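Local coordinates for protein catalase (Corynebacterium glutamicum, PDB 4B7H) that breaks hydrogen peroxide down to water and oxygen at a haem iron, binds NADPH, and is inhibited by nitric oxide, at residues N377-E382 with G393-S398; R490-W495 with R505-Y510; T213-N218 with P223-Y228. One frame throughout, in Å; residues are numbered along the deposited sequence.

Interaction 1 of 3, residues N377-E382 with G393-S398; sequences NTYSRE and GEPSYS
The ring of Y379 lies against the backbone of P395-S398, and most of the contact on this side is made by this one side chain. With CG anti to its carbonyl carbon (chi1 -72°), the ring is directed at the other segment, and the CA atoms of Y379 and S396 are 5.4 Å apart. Two carbonyl oxygens approach the same ring carbon: P395 O is 3.4 Å from Y379 CE1, at the edge and near the ring plane, where the slightly positive ring hydrogens suit an oxygen. Y397 O is also 3.4 Å from Y379 CE1 but comes in obliquely. The backbone N of S398 stands over one face, displaced toward the rim, while S398 CB touches Y379 CZ at 3.7 Å; the small serine side chain is consistent with so close an approach of the backbone to the ring. P395 adds its CG at 4.3 Å from Y379 CE1, a rigid apolar neighbour for the ring. The phenol oxygen is satisfied by G405 O, and K404 makes a cation-pi contact with the ring, so a tyrosine serves here both as a flat filler and as a hydrogen-bonding end. On its own segment, S380 N donates to T378 OG1 at 3.1 Å, an ST turn that folds the chain about Y379, the residue carrying the ring. R381 reaches E62 of a second subunit, and Y397 OH bonds D178 of a third. The arrangement is that of two irregular loop segments held together by an aromatic side chain, buried at an interface of the catalase tetramer.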
loop_
_atom_site.group_PDB
_atom_site.type_symbol
_atom_site.label_atom_id
_atom_site.label_comp_id
_atom_site.label_asym_id
_atom_site.label_seq_id
_atom_site.Cartn_x
_atom_site.Cartn_y
_atom_site.Cartn_z
ATOM N N ASN A 377 -19.618 -0.825 17.618
ATOM C CA ASN A 377 -19.295 -1.936 18.506
ATOM C C ASN A 377 -18.914 -3.140 17.653
ATOM O O ASN A 377 -19.775 -3.866 17.159
ATOM C CB ASN A 377 -20.489 -2.265 19.415
ATOM C CG ASN A 377 -20.163 -3.343 20.441
ATOM O OD1 ASN A 377 -19.002 -3.719 20.610
ATOM N ND2 ASN A 377 -21.184 -3.848 21.121
ATOM N N THR A 378 -17.614 -3.347 17.475
ATOM C CA THR A 378 -17.134 -4.323 16.507
ATOM C C THR A 378 -16.011 -5.159 17.091
ATOM O O THR A 378 -15.269 -4.701 17.966
ATOM C CB THR A 378 -16.633 -3.629 15.209
ATOM O OG1 THR A 378 -16.276 -4.621 14.240
ATOM C CG2 THR A 378 -15.408 -2.763 15.491
ATOM N N TYR A 379 -15.882 -6.387 16.600
ATOM C CA TYR A 379 -14.747 -7.228 16.965
ATOM C C TYR A 379 -13.585 -7.080 15.979
ATOM O O TYR A 379 -12.511 -7.648 16.182
ATOM C CB TYR A 379 -15.179 -8.691 17.103
ATOM C CG TYR A 379 -15.998 -8.916 18.344
ATOM C CD1 TYR A 379 -15.386 -9.122 19.571
ATOM C CD2 TYR A 379 -17.387 -8.906 18.299
ATOM C CE1 TYR A 379 -16.140 -9.321 20.725
ATOM C CE2 TYR A 379 -18.145 -9.100 19.455
ATOM C CZ TYR A 379 -17.511 -9.310 20.657
ATOM O OH TYR A 379 -18.253 -9.502 21.801
ATOM N N SER A 380 -13.781 -6.308 14.915
ATOM C CA SER A 380 -12.665 -6.022 14.012
ATOM C C SER A 380 -11.576 -5.253 14.756
ATOM O O SER A 380 -11.863 -4.502 15.693
ATOM C CB SER A 380 -13.128 -5.203 12.807
ATOM O OG SER A 380 -14.029 -5.943 12.010
ATOM N N ARG A 381 -10.329 -5.424 14.321
ATOM C CA ARG A 381 -9.186 -4.865 15.034
ATOM C C ARG A 381 -8.017 -4.666 14.086
ATOM O O ARG A 381 -8.026 -5.162 12.948
ATOM C CB ARG A 381 -8.763 -5.806 16.170
ATOM C CG ARG A 381 -8.205 -7.139 15.674
ATOM C CD ARG A 381 -7.712 -8.000 16.814
ATOM N NE ARG A 381 -6.857 -9.080 16.330
ATOM C CZ ARG A 381 -6.064 -9.804 17.113
ATOM N NH1 ARG A 381 -6.036 -9.579 18.418
ATOM N NH2 ARG A 381 -5.307 -10.756 16.594
ATOM N N GLU A 382 -7.011 -3.940 14.567
ATOM C CA GLU A 382 -5.726 -3.799 13.881
ATOM C C GLU A 382 -5.889 -3.239 12.470
ATOM O O GLU A 382 -6.780 -2.410 12.230
ATOM C CB GLU A 382 -4.915 -5.107 13.952
ATOM C CG GLU A 382 -4.797 -5.551 15.402
ATOM C CD GLU A 382 -4.011 -6.827 15.634
ATOM O OE1 GLU A 382 -3.485 -7.423 14.675
ATOM O OE2 GLU A 382 -3.927 -7.244 16.808
ATOM N N GLY A 393 -8.643 -4.055 27.097
ATOM C CA GLY A 393 -8.899 -5.416 27.527
ATOM C C GLY A 393 -10.219 -6.025 27.091
ATOM O O GLY A 393 -10.518 -7.162 27.458
ATOM N N GLU A 394 -11.014 -5.289 26.318
ATOM C CA GLU A 394 -12.261 -5.849 25.797
ATOM C C GLU A 394 -11.976 -7.064 24.905
ATOM O O GLU A 394 -10.909 -7.158 24.289
ATOM C CB GLU A 394 -13.082 -4.776 25.068
ATOM C CG GLU A 394 -13.743 -3.783 26.030
ATOM C CD GLU A 394 -14.716 -4.467 26.968
ATOM O OE1 GLU A 394 -15.807 -4.862 26.502
ATOM O OE2 GLU A 394 -14.390 -4.628 28.164
ATOM N N PRO A 395 -12.917 -8.014 24.847
ATOM C CA PRO A 395 -12.636 -9.258 24.122
ATOM C C PRO A 395 -12.590 -9.065 22.608
ATOM O O PRO A 395 -13.232 -8.166 22.056
ATOM C CB PRO A 395 -13.809 -10.159 24.517
ATOM C CG PRO A 395 -14.923 -9.201 24.826
ATOM C CD PRO A 395 -14.232 -8.050 25.515
ATOM N N SER A 396 -11.823 -9.924 21.945
ATOM C CA SER A 396 -11.618 -9.836 20.505
ATOM C C SER A 396 -12.461 -10.856 19.736
ATOM O O SER A 396 -12.403 -10.919 18.512
ATOM C CB SER A 396 -10.149 -10.110 20.209
ATOM O OG SER A 396 -9.843 -11.429 20.636
ATOM N N TYR A 397 -13.250 -11.653 20.447
ATOM C CA TYR A 397 -13.955 -12.781 19.841
ATOM C C TYR A 397 -15.335 -12.872 20.474
ATOM O O TYR A 397 -15.514 -12.494 21.638
ATOM C CB TYR A 397 -13.177 -14.082 20.128
ATOM C CG TYR A 397 -13.086 -14.360 21.621
ATOM C CD1 TYR A 397 -12.157 -13.692 22.422
ATOM C CD2 TYR A 397 -13.967 -15.252 22.241
ATOM C CE1 TYR A 397 -12.104 -13.911 23.796
ATOM C CE2 TYR A 397 -13.912 -15.488 23.622
ATOM C CZ TYR A 397 -12.980 -14.808 24.384
ATOM O OH TYR A 397 -12.914 -15.012 25.742
ATOM N N SER A 398 -16.311 -13.383 19.726
ATOM C CA SER A 398 -17.583 -13.779 20.324
ATOM C C SER A 398 -17.942 -15.158 19.777
ATOM O O SER A 398 -17.564 -15.498 18.657
ATOM C CB SER A 398 -18.703 -12.751 20.073
ATOM O OG SER A 398 -19.377 -12.987 18.843
#

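Interaction 2 of 3, residues R490-W495 with R505-Y510; sequences RVYDYW and RVKELY
Helices 490-495 and 505-510 run roughly antiparallel, their axes 9.9 Å apart at closest and their directions 145° apart, with the backbones nearest each other at Y492 and K507. The all-extended chain of K507, with CG anti to the backbone N (chi1 -178°), is laid across the face of the Y492 ring at about a right angle to that side chain. Its CD sits 3.8 Å from the Y492 ring centroid and only 4° off the normal, a CH-pi contact made almost over the centre. K507 CE is also close, 3.6 Å from Y492 CE2. Lysine suits this exposed border because its methylenes can cover an aromatic face while the ammonium lies at the end of a long chain. The edge of the same ring meets Y510: Y492 OH is 3.4 Å from Y510 CD2, near the planes of both rings, a contact with carbon. Y510 turns its own hydroxyl to E488, which accounts for that polar end. Deeper in, V506 CG1 packs 4.1 Å from W495 CD1, a compact branched side chain against a broad indole. Along the second helix, R505 NH1 donates to E508 OE1 at 2.9 Å, part of a salt bridge, and R505 also pairs with E470 of helix 466-479. W495 and V506 both lean on I476 of that helix, and W495 further packs on helix 187-194 and meets W177 of helix 173-182, placing this helical pair within a bundle.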
loop_
_atom_site.group_PDB
_atom_site.type_symbol
_atom_site.label_atom_id
_atom_site.label_comp_id
_atom_site.label_asym_id
_atom_site.label_seq_id
_atom_site.Cartn_x
_atom_site.Cartn_y
_atom_site.Cartn_z
ATOM N N ARG A 490 -24.039 -0.664 -37.162
ATOM C CA ARG A 490 -24.499 -1.073 -35.836
ATOM C C ARG A 490 -25.206 0.078 -35.129
ATOM O O ARG A 490 -26.255 -0.109 -34.506
ATOM C CB ARG A 490 -23.345 -1.584 -34.970
ATOM C CG ARG A 490 -22.715 -2.876 -35.474
ATOM C CD ARG A 490 -21.933 -3.566 -34.374
ATOM N NE ARG A 490 -22.821 -3.966 -33.285
ATOM C CZ ARG A 490 -23.496 -5.111 -33.255
ATOM N NH1 ARG A 490 -23.371 -5.987 -34.241
ATOM N NH2 ARG A 490 -24.295 -5.384 -32.235
ATOM N N VAL A 491 -24.634 1.275 -35.227
ATOM C CA VAL A 491 -25.232 2.438 -34.583
ATOM C C VAL A 491 -26.543 2.833 -35.275
ATOM O O VAL A 491 -27.518 3.185 -34.610
ATOM C CB VAL A 491 -24.244 3.618 -34.508
ATOM C CG1 VAL A 491 -24.907 4.832 -33.878
ATOM C CG2 VAL A 491 -23.001 3.218 -33.709
ATOM N N TYR A 492 -26.581 2.747 -36.604
ATOM C CA TYR A 492 -27.817 3.034 -37.325
ATOM C C TYR A 492 -28.950 2.121 -36.840
ATOM O O TYR A 492 -30.070 2.582 -36.598
ATOM C CB TYR A 492 -27.635 2.863 -38.840
ATOM C CG TYR A 492 -26.602 3.762 -39.497
ATOM C CD1 TYR A 492 -26.272 5.006 -38.966
ATOM C CD2 TYR A 492 -25.950 3.356 -40.661
ATOM C CE1 TYR A 492 -25.325 5.816 -39.578
ATOM C CE2 TYR A 492 -25.014 4.158 -41.279
ATOM C CZ TYR A 492 -24.701 5.385 -40.734
ATOM O OH TYR A 492 -23.759 6.177 -41.355
ATOM N N ASP A 493 -28.657 0.826 -36.725
ATOM C CA ASP A 493 -29.657 -0.158 -36.320
ATOM C C ASP A 493 -30.131 0.080 -34.893
ATOM O O ASP A 493 -31.318 -0.023 -34.593
ATOM C CB ASP A 493 -29.078 -1.571 -36.408
ATOM C CG ASP A 493 -28.895 -2.051 -37.830
ATOM O OD1 ASP A 493 -29.443 -1.435 -38.773
ATOM O OD2 ASP A 493 -28.201 -3.075 -37.993
ATOM N N TYR A 494 -29.182 0.385 -34.013
ATOM C CA TYR A 494 -29.458 0.633 -32.607
ATOM C C TYR A 494 -30.470 1.765 -32.467
ATOM O O TYR A 494 -31.480 1.622 -31.777
ATOM C CB TYR A 494 -28.133 0.988 -31.959
ATOM C CG TYR A 494 -28.060 1.300 -30.481
ATOM C CD1 TYR A 494 -27.833 0.293 -29.543
ATOM C CD2 TYR A 494 -28.091 2.616 -30.034
ATOM C CE1 TYR A 494 -27.674 0.596 -28.190
ATOM C CE2 TYR A 494 -27.932 2.924 -28.695
ATOM C CZ TYR A 494 -27.732 1.919 -27.780
ATOM O OH TYR A 494 -27.561 2.252 -26.461
ATOM N N TRP A 495 -30.226 2.886 -33.139
ATOM C CA TRP A 495 -31.154 4.008 -33.037
ATOM C C TRP A 495 -32.489 3.745 -33.728
ATOM O O TRP A 495 -33.533 4.160 -33.229
ATOM C CB TRP A 495 -30.495 5.324 -33.469
ATOM C CG TRP A 495 -29.457 5.696 -32.461
ATOM C CD1 TRP A 495 -28.094 5.696 -32.626
ATOM C CD2 TRP A 495 -29.697 6.038 -31.092
ATOM N NE1 TRP A 495 -27.478 6.044 -31.443
ATOM C CE2 TRP A 495 -28.438 6.259 -30.489
ATOM C CE3 TRP A 495 -30.857 6.194 -30.319
ATOM C CZ2 TRP A 495 -28.309 6.627 -29.153
ATOM C CZ3 TRP A 495 -30.728 6.559 -28.995
ATOM C CH2 TRP A 495 -29.462 6.766 -28.420
ATOM N N ARG A 505 -33.183 10.333 -38.462
ATOM C CA ARG A 505 -32.634 11.668 -38.261
ATOM C C ARG A 505 -31.170 11.601 -37.817
ATOM O O ARG A 505 -30.348 12.413 -38.246
ATOM C CB ARG A 505 -33.485 12.449 -37.258
ATOM C CG ARG A 505 -33.117 13.924 -37.133
ATOM C CD ARG A 505 -33.298 14.666 -38.450
ATOM N NE ARG A 505 -33.002 16.090 -38.306
ATOM C CZ ARG A 505 -32.487 16.849 -39.268
ATOM N NH1 ARG A 505 -32.218 16.326 -40.460
ATOM N NH2 ARG A 505 -32.243 18.134 -39.041
ATOM N N VAL A 506 -30.849 10.624 -36.970
ATOM C CA VAL A 506 -29.476 10.417 -36.530
ATOM C C VAL A 506 -28.564 10.151 -37.729
ATOM O O VAL A 506 -27.506 10.771 -37.861
ATOM C CB VAL A 506 -29.376 9.252 -35.524
ATOM C CG1 VAL A 506 -27.926 8.780 -35.368
ATOM C CG2 VAL A 506 -29.954 9.665 -34.163
ATOM N N LYS A 507 -28.980 9.254 -38.619
ATOM C CA LYS A 507 -28.154 8.932 -39.783
ATOM C C LYS A 507 -28.011 10.138 -40.716
ATOM O O LYS A 507 -26.921 10.411 -41.219
ATOM C CB LYS A 507 -28.702 7.717 -40.540
ATOM C CG LYS A 507 -27.855 7.315 -41.742
ATOM C CD LYS A 507 -28.318 5.992 -42.355
ATOM C CE LYS A 507 -27.442 5.613 -43.540
ATOM N NZ LYS A 507 -27.785 4.279 -44.119
ATOM N N GLU A 508 -29.110 10.855 -40.938
ATOM C CA GLU A 508 -29.089 12.081 -41.734
ATOM C C GLU A 508 -28.048 13.072 -41.228
ATOM O O GLU A 508 -27.216 13.576 -41.988
ATOM C CB GLU A 508 -30.439 12.783 -41.645
ATOM C CG GLU A 508 -31.472 12.337 -42.629
ATOM C CD GLU A 508 -32.486 13.431 -42.867
ATOM O OE1 GLU A 508 -33.010 13.971 -41.866
ATOM O OE2 GLU A 508 -32.734 13.771 -44.045
ATOM N N LEU A 509 -28.116 13.373 -39.936
ATOM C CA LEU A 509 -27.232 14.370 -39.358
ATOM C C LEU A 509 -25.798 13.872 -39.329
ATOM O O LEU A 509 -24.872 14.630 -39.603
ATOM C CB LEU A 509 -27.711 14.753 -37.959
ATOM C CG LEU A 509 -28.986 15.603 -37.941
ATOM C CD1 LEU A 509 -29.517 15.787 -36.520
ATOM C CD2 LEU A 509 -28.728 16.957 -38.607
ATOM N N TYR A 510 -25.619 12.592 -39.016
ATOM C CA TYR A 510 -24.284 12.009 -38.994
ATOM C C TYR A 510 -23.593 12.141 -40.354
ATOM O O TYR A 510 -22.431 12.552 -40.438
ATOM C CB TYR A 510 -24.344 10.540 -38.583
ATOM C CG TYR A 510 -23.008 9.844 -38.680
ATOM C CD1 TYR A 510 -21.987 10.134 -37.776
ATOM C CD2 TYR A 510 -22.762 8.899 -39.671
ATOM C CE1 TYR A 510 -20.756 9.508 -37.853
ATOM C CE2 TYR A 510 -21.533 8.254 -39.751
ATOM C CZ TYR A 510 -20.530 8.573 -38.841
ATOM O OH TYR A 510 -19.301 7.950 -38.904
#

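Interaction 3 of 3, residues T213-N218 with P223-Y228; sequences TFQWIN and PVWVKY
F214 and V226 form a hydrogen-bonded antiparallel pair, F214 N donating to V226 O and V226 N to F214 O, both at 2.8 Å. W216 and V224 repeat the pattern two residues along, W216 N to V224 O and V224 N to W216 O, both 2.9 Å, so four backbone donors and four acceptors are satisfied within the hairpin. The bond from V226 N departs from its fellows, since it meets F214 O from above the carbonyl plane, 40° out of it. Between these pairs, Q215 and W225, a non-hydrogen-bonded pair, direct their backbone polar groups outward, to G338 and M278.

The side chains add their own bonds. W216 NE1 donates to Y228 OH at 2.9 Å, with the oxygen near the indole plane and an N-H...O angle of 158°; the same hydroxyl is also hydrogen-bonded to Y137 OH. On the face bearing F214, W216, V224 and V226, the branched methyls of V226 cover a face of the indole, CG2 lying 4.0 Å from the centroid of the W216 five-membered ring. F214, W216 and Y228 form an aromatic cluster, the F214 and Y228 rings meeting obliquely through their CD2 atoms. On the other face the extended Q215 brings NE2 over the W225 ring, 3.2 Å from W225 CH2, while Q215 OE1 accepts from V430 N. At the hairpin's open end K227, bent at its last torsion (chi4 -70°), donates through NZ to T213 OG1 at 2.9 Å. S211 O is a second acceptor for that NZ; T213 OG1 is also bonded to P290 O, and W297, which lines the NADPH pocket, makes a cation-pi contact with K227.

This is a beta hairpin in the antiparallel barrel sheet of the catalase fold, the side chain of F214 about 7 Å from the haem and that of K227 about 6 Å from bound NADPH.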
loop_
_atom_site.group_PDB
_atom_site.type_symbol
_atom_site.label_atom_id
_atom_site.label_comp_id
_atom_site.label_asym_id
_atom_site.label_seq_id
_atom_site.Cartn_x
_atom_site.Cartn_y
_atom_site.Cartn_z
ATOM N N THR A 213 -34.557 -0.370 -7.576
ATOM C CA THR A 213 -35.573 -0.735 -6.608
ATOM C C THR A 213 -34.904 -1.148 -5.297
ATOM O O THR A 213 -34.010 -2.008 -5.276
ATOM C CB THR A 213 -36.391 -1.879 -7.175
ATOM O OG1 THR A 213 -37.036 -1.405 -8.365
ATOM C CG2 THR A 213 -37.435 -2.375 -6.174
ATOM N N PHE A 214 -35.326 -0.509 -4.211
ATOM C CA PHE A 214 -34.951 -0.913 -2.867
ATOM C C PHE A 214 -36.181 -1.433 -2.141
ATOM O O PHE A 214 -37.285 -1.483 -2.708
ATOM C CB PHE A 214 -34.355 0.273 -2.114
ATOM C CG PHE A 214 -33.035 0.719 -2.668
ATOM C CD1 PHE A 214 -31.862 0.081 -2.287
ATOM C CD2 PHE A 214 -32.973 1.752 -3.594
ATOM C CE1 PHE A 214 -30.638 0.468 -2.817
ATOM C CE2 PHE A 214 -31.760 2.154 -4.124
ATOM C CZ PHE A 214 -30.588 1.512 -3.732
ATOM N N GLN A 215 -36.007 -1.817 -0.882
ATOM C CA GLN A 215 -37.143 -2.267 -0.090
ATOM C C GLN A 215 -37.271 -1.421 1.174
ATOM O O GLN A 215 -36.272 -1.003 1.754
ATOM C CB GLN A 215 -37.008 -3.752 0.259
ATOM C CG GLN A 215 -38.308 -4.391 0.727
ATOM C CD GLN A 215 -38.157 -5.874 0.958
ATOM O OE1 GLN A 215 -37.652 -6.305 1.995
ATOM N NE2 GLN A 215 -38.565 -6.669 -0.020
ATOM N N TRP A 216 -38.510 -1.140 1.565
ATOM C CA TRP A 216 -38.808 -0.522 2.847
ATOM C C TRP A 216 -39.562 -1.554 3.668
ATOM O O TRP A 216 -40.429 -2.266 3.142
ATOM C CB TRP A 216 -39.675 0.724 2.664
ATOM C CG TRP A 216 -38.918 2.007 2.477
ATOM C CD1 TRP A 216 -37.565 2.161 2.365
ATOM C CD2 TRP A 216 -39.480 3.324 2.393
ATOM N NE1 TRP A 216 -37.253 3.495 2.215
ATOM C CE2 TRP A 216 -38.411 4.229 2.234
ATOM C CE3 TRP A 216 -40.790 3.825 2.442
ATOM C CZ2 TRP A 216 -38.610 5.608 2.121
ATOM C CZ3 TRP A 216 -40.989 5.189 2.329
ATOM C CH2 TRP A 216 -39.906 6.068 2.170
ATOM N N ILE A 217 -39.216 -1.659 4.944
ATOM C CA ILE A 217 -39.912 -2.572 5.842
ATOM C C ILE A 217 -40.386 -1.783 7.059
ATOM O O ILE A 217 -39.613 -1.015 7.654
ATOM C CB ILE A 217 -39.000 -3.738 6.282
ATOM C CG1 ILE A 217 -38.410 -4.462 5.066
ATOM C CG2 ILE A 217 -39.759 -4.721 7.141
ATOM C CD1 ILE A 217 -37.631 -5.719 5.425
ATOM N N ASN A 218 -41.658 -1.955 7.419
ATOM C CA ASN A 218 -42.226 -1.227 8.554
ATOM C C ASN A 218 -41.997 -1.953 9.886
ATOM O O ASN A 218 -41.363 -3.017 9.924
ATOM C CB ASN A 218 -43.712 -0.866 8.314
ATOM C CG ASN A 218 -44.638 -2.075 8.326
ATOM O OD1 ASN A 218 -44.252 -3.166 8.733
ATOM N ND2 ASN A 218 -45.878 -1.874 7.889
ATOM N N PRO A 223 -42.996 -5.649 3.985
ATOM C CA PRO A 223 -42.162 -4.981 2.981
ATOM C C PRO A 223 -42.970 -4.338 1.852
ATOM O O PRO A 223 -44.038 -4.831 1.490
ATOM C CB PRO A 223 -41.353 -6.143 2.413
ATOM C CG PRO A 223 -42.340 -7.291 2.427
ATOM C CD PRO A 223 -43.188 -7.079 3.673
ATOM N N VAL A 224 -42.453 -3.234 1.318
ATOM C CA VAL A 224 -42.896 -2.688 0.042
ATOM C C VAL A 224 -41.650 -2.383 -0.789
ATOM O O VAL A 224 -40.566 -2.153 -0.241
ATOM C CB VAL A 224 -43.724 -1.394 0.209
ATOM C CG1 VAL A 224 -45.079 -1.693 0.810
ATOM C CG2 VAL A 224 -42.967 -0.366 1.047
ATOM N N TRP A 225 -41.787 -2.393 -2.112
ATOM C CA TRP A 225 -40.678 -2.004 -2.974
ATOM C C TRP A 225 -40.702 -0.492 -3.184
ATOM O O TRP A 225 -41.779 0.101 -3.311
ATOM C CB TRP A 225 -40.756 -2.734 -4.312
ATOM C CG TRP A 225 -40.730 -4.243 -4.205
ATOM C CD1 TRP A 225 -41.759 -5.108 -4.494
ATOM C CD2 TRP A 225 -39.626 -5.064 -3.785
ATOM N NE1 TRP A 225 -41.358 -6.408 -4.284
ATOM C CE2 TRP A 225 -40.056 -6.408 -3.845
ATOM C CE3 TRP A 225 -38.316 -4.792 -3.358
ATOM C CZ2 TRP A 225 -39.219 -7.475 -3.506
ATOM C CZ3 TRP A 225 -37.491 -5.852 -3.025
ATOM C CH2 TRP A 225 -37.942 -7.176 -3.102
ATOM N N VAL A 226 -39.532 0.149 -3.206
ATOM C CA VAL A 226 -39.490 1.597 -3.380
ATOM C C VAL A 226 -38.416 2.053 -4.365
ATOM O O VAL A 226 -37.419 1.359 -4.579
ATOM C CB VAL A 226 -39.254 2.339 -2.031
ATOM C CG1 VAL A 226 -40.338 1.998 -1.015
ATOM C CG2 VAL A 226 -37.860 2.030 -1.471
ATOM N N LYS A 227 -38.645 3.215 -4.972
ATOM C CA LYS A 227 -37.620 3.942 -5.717
ATOM C C LYS A 227 -37.554 5.377 -5.208
ATOM O O LYS A 227 -38.582 6.028 -5.001
ATOM C CB LYS A 227 -37.888 3.938 -7.225
ATOM C CG LYS A 227 -37.648 2.592 -7.902
ATOM C CD LYS A 227 -37.783 2.706 -9.416
ATOM C CE LYS A 227 -37.597 1.356 -10.113
ATOM N NZ LYS A 227 -36.189 0.832 -10.066
ATOM N N TYR A 228 -36.336 5.866 -5.009
ATOM C CA TYR A 228 -36.111 7.222 -4.533
ATOM C C TYR A 228 -35.973 8.223 -5.665
ATOM O O TYR A 228 -35.259 7.970 -6.643
ATOM C CB TYR A 228 -34.824 7.277 -3.731
ATOM C CG TYR A 228 -34.833 6.534 -2.424
ATOM C CD1 TYR A 228 -35.467 7.069 -1.306
ATOM C CD2 TYR A 228 -34.164 5.321 -2.288
ATOM C CE1 TYR A 228 -35.453 6.405 -0.095
ATOM C CE2 TYR A 228 -34.143 4.648 -1.081
ATOM C CZ TYR A 228 -34.787 5.197 0.014
ATOM O OH TYR A 228 -34.755 4.536 1.220
#

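How the interactions relate
From the N terminus, interaction 3 comes first, closing the short turn between strands 214-217 and 223-232 inside the central antiparallel sheet. Interaction 1 follows, joining the ends of a ten-residue excursion within the long loop after helix 343-359, and interaction 2 comes last, bringing together two successive helices near the C terminus. The three are in series: none nests in or crosses another. Their atoms do not touch, interactions 2 and 3 being about 19 Å apart at nearest atoms and interactions 1 and 2 about 42 Å. The parts joined are thus a hairpin within the sheet, two stretches of the subunit-contacting loop and two C-terminal helices, interactions 1 and 2 lying on opposite sides of the chain's centre.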